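Local coordinates for probable fatty acyl-CoA transferase Rv3272 (Mycobacterium tuberculosis, PDB 5YIY), which binds fatty acyl-CoAs of varying chain length, palmitoyl-CoA most tightly, and probably acts as a family III CoA transferase in fatty acid metabolism, at residues Y276-P281 / E307-S312. The protein carries 1 engineered substitution. Numbering follows the deposited sequence.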
loop_
_atom_site.group_PDB
_atom_site.type_symbol
_atom_site.label_atom_id
_atom_site.label_comp_id
_atom_site.label_asym_id
_atom_site.label_seq_id
_atom_site.Cartn_x
_atom_site.Cartn_y
_atom_site.Cartn_z
ATOM N N TYR A 276 -22.231 -19.355 19.546
ATOM C CA TYR A 276 -22.998 -19.192 20.774
ATOM C C TYR A 276 -23.863 -17.937 20.735
ATOM O O TYR A 276 -25.031 -17.964 21.124
ATOM C CB TYR A 276 -22.062 -19.144 21.984
ATOM C CG TYR A 276 -22.716 -18.627 23.246
ATOM C CD1 TYR A 276 -23.569 -19.431 23.990
ATOM C CD2 TYR A 276 -22.476 -17.333 23.695
ATOM C CE1 TYR A 276 -24.169 -18.960 25.144
ATOM C CE2 TYR A 276 -23.071 -16.855 24.847
ATOM C CZ TYR A 276 -23.916 -17.673 25.567
ATOM O OH TYR A 276 -24.510 -17.201 26.715
ATOM N N LEU A 277 -23.281 -16.838 20.263
ATOM C CA LEU A 277 -23.971 -15.553 20.216
ATOM C C LEU A 277 -25.154 -15.555 19.251
ATOM O O LEU A 277 -26.148 -14.864 19.478
ATOM C CB LEU A 277 -22.991 -14.440 19.840
ATOM C CG LEU A 277 -21.930 -14.114 20.894
ATOM C CD1 LEU A 277 -20.917 -13.118 20.355
ATOM C CD2 LEU A 277 -22.581 -13.590 22.165
ATOM N N ILE A 278 -25.048 -16.326 18.173
ATOM C CA ILE A 278 -26.122 -16.391 17.186
ATOM C C ILE A 278 -27.100 -17.521 17.491
ATOM O O ILE A 278 -28.053 -17.744 16.745
ATOM C CB ILE A 278 -25.568 -16.581 15.763
ATOM C CG1 ILE A 278 -24.867 -17.936 15.638
ATOM C CG2 ILE A 278 -24.628 -15.439 15.401
ATOM C CD1 ILE A 278 -24.061 -18.094 14.367
ATOM N N GLY A 279 -26.862 -18.228 18.591
ATOM C CA GLY A 279 -27.761 -19.279 19.031
ATOM C C GLY A 279 -27.679 -20.552 18.209
ATOM O O GLY A 279 -28.688 -21.223 17.996
ATOM N N ARG A 280 -26.479 -20.887 17.745
ATOM C CA ARG A 280 -26.278 -22.105 16.964
ATOM C C ARG A 280 -25.121 -22.955 17.490
ATOM O O ARG A 280 -24.073 -23.041 16.850
ATOM C CB ARG A 280 -26.035 -21.762 15.492
ATOM C CG ARG A 280 -27.183 -21.026 14.820
ATOM C CD ARG A 280 -28.376 -21.942 14.607
ATOM N NE ARG A 280 -27.995 -23.191 13.954
ATOM C CZ ARG A 280 -28.042 -23.394 12.641
ATOM N NH1 ARG A 280 -28.453 -22.427 11.833
ATOM N NH2 ARG A 280 -27.676 -24.565 12.137
ATOM N N PRO A 281 -25.310 -23.592 18.658
ATOM C CA PRO A 281 -24.275 -24.449 19.250
ATOM C C PRO A 281 -24.000 -25.699 18.417
ATOM O O PRO A 281 -22.918 -26.280 18.518
ATOM C CB PRO A 281 -24.867 -24.832 20.615
ATOM C CG PRO A 281 -25.977 -23.855 20.856
ATOM C CD PRO A 281 -26.515 -23.535 19.501
ATOM N N GLU A 307 -26.450 -17.240 7.791
ATOM C CA GLU A 307 -27.429 -16.237 7.386
ATOM C C GLU A 307 -28.834 -16.590 7.865
ATOM O O GLU A 307 -29.674 -15.708 8.049
ATOM C CB GLU A 307 -27.417 -16.065 5.867
ATOM C CG GLU A 307 -26.216 -15.286 5.354
ATOM C CD GLU A 307 -26.236 -15.095 3.853
ATOM O OE1 GLU A 307 -27.066 -15.743 3.180
ATOM O OE2 GLU A 307 -25.421 -14.297 3.345
ATOM N N LEU A 308 -29.088 -17.881 8.058
ATOM C CA LEU A 308 -30.352 -18.330 8.626
ATOM C C LEU A 308 -30.490 -17.823 10.059
ATOM O O LEU A 308 -31.567 -17.406 10.483
ATOM C CB LEU A 308 -30.454 -19.857 8.584
ATOM C CG LEU A 308 -31.698 -20.481 9.222
ATOM C CD1 LEU A 308 -32.942 -20.152 8.412
ATOM C CD2 LEU A 308 -31.532 -21.987 9.366
ATOM N N ALA A 309 -29.385 -17.859 10.797
ATOM C CA ALA A 309 -29.366 -17.400 12.181
ATOM C C ALA A 309 -29.350 -15.877 12.263
ATOM O O ALA A 309 -29.955 -15.288 13.160
ATOM C CB ALA A 309 -28.166 -17.981 12.915
ATOM N N LEU A 310 -28.651 -15.243 11.326
ATOM C CA LEU A 310 -28.524 -13.788 11.310
ATOM C C LEU A 310 -29.807 -13.094 10.854
ATOM O O LEU A 310 -29.912 -11.870 10.913
ATOM C CB LEU A 310 -27.360 -13.367 10.411
ATOM C CG LEU A 310 -25.959 -13.736 10.903
ATOM C CD1 LEU A 310 -24.923 -13.456 9.829
ATOM C CD2 LEU A 310 -25.625 -12.984 12.183
ATOM N N ALA A 311 -30.776 -13.881 10.399
ATOM C CA ALA A 311 -32.052 -13.345 9.936
ATOM C C ALA A 311 -32.871 -12.756 11.083
ATOM O O ALA A 311 -33.809 -11.990 10.858
ATOM C CB ALA A 311 -32.848 -14.425 9.220
ATOM N N SER A 312 -32.516 -13.124 12.309
ATOM C CA SER A 312 -33.245 -12.680 13.492
ATOM C C SER A 312 -33.109 -11.182 13.753
ATOM O O SER A 312 -34.069 -10.527 14.158
ATOM C CB SER A 312 -32.769 -13.457 14.724
ATOM O OG SER A 312 -33.059 -14.839 14.601
#
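Ile278 and Arg280 meet Ala309 where a Schellman motif ends helix 268-277 against the last turn of helix 299-310, probably within the small domain of this family III CoA transferase. Gly279 is the residue that leaves the helix; it has positive phi (75°), a conformation easily adopted without a side chain, and its N bonds back to Tyr276 O. The turn carries the chain past Ala309, whose methyl is short enough to let the two backbones come close: the CA atoms of Ile278 and Ala309 are 6.0 Å apart. Packing is tight here, for Ala309 CB lies 4.1 Å from Ile278 CB and 3.8 Å from Ile278 O. Arg280 CG comes closer still, 3.7 Å from Ala309 CB. On the buried side, branched Ile278 sends CG2 to Leu310 CD2, a contact of 4.2 Å between apolar groups, and Trp318 of helix 315-324 also touches Ile278. The flank formed by Leu308 faces solvent, and there only the end of Arg280 reaches across. Arginine suits this border because its aliphatic stem can pack on Ala309 while its charged end stays among polar partners: Arg280 NH2 forms salt bridges with Asp282 and Glu305. The chain bends at chi2 (-71°) and again at chi3 (-51°), which brings the guanidinium near Leu308. There Leu308, its side chain roughly perpendicular to that of Arg280, brings CD2 obliquely to within 4.0 Å of Arg280 NH1.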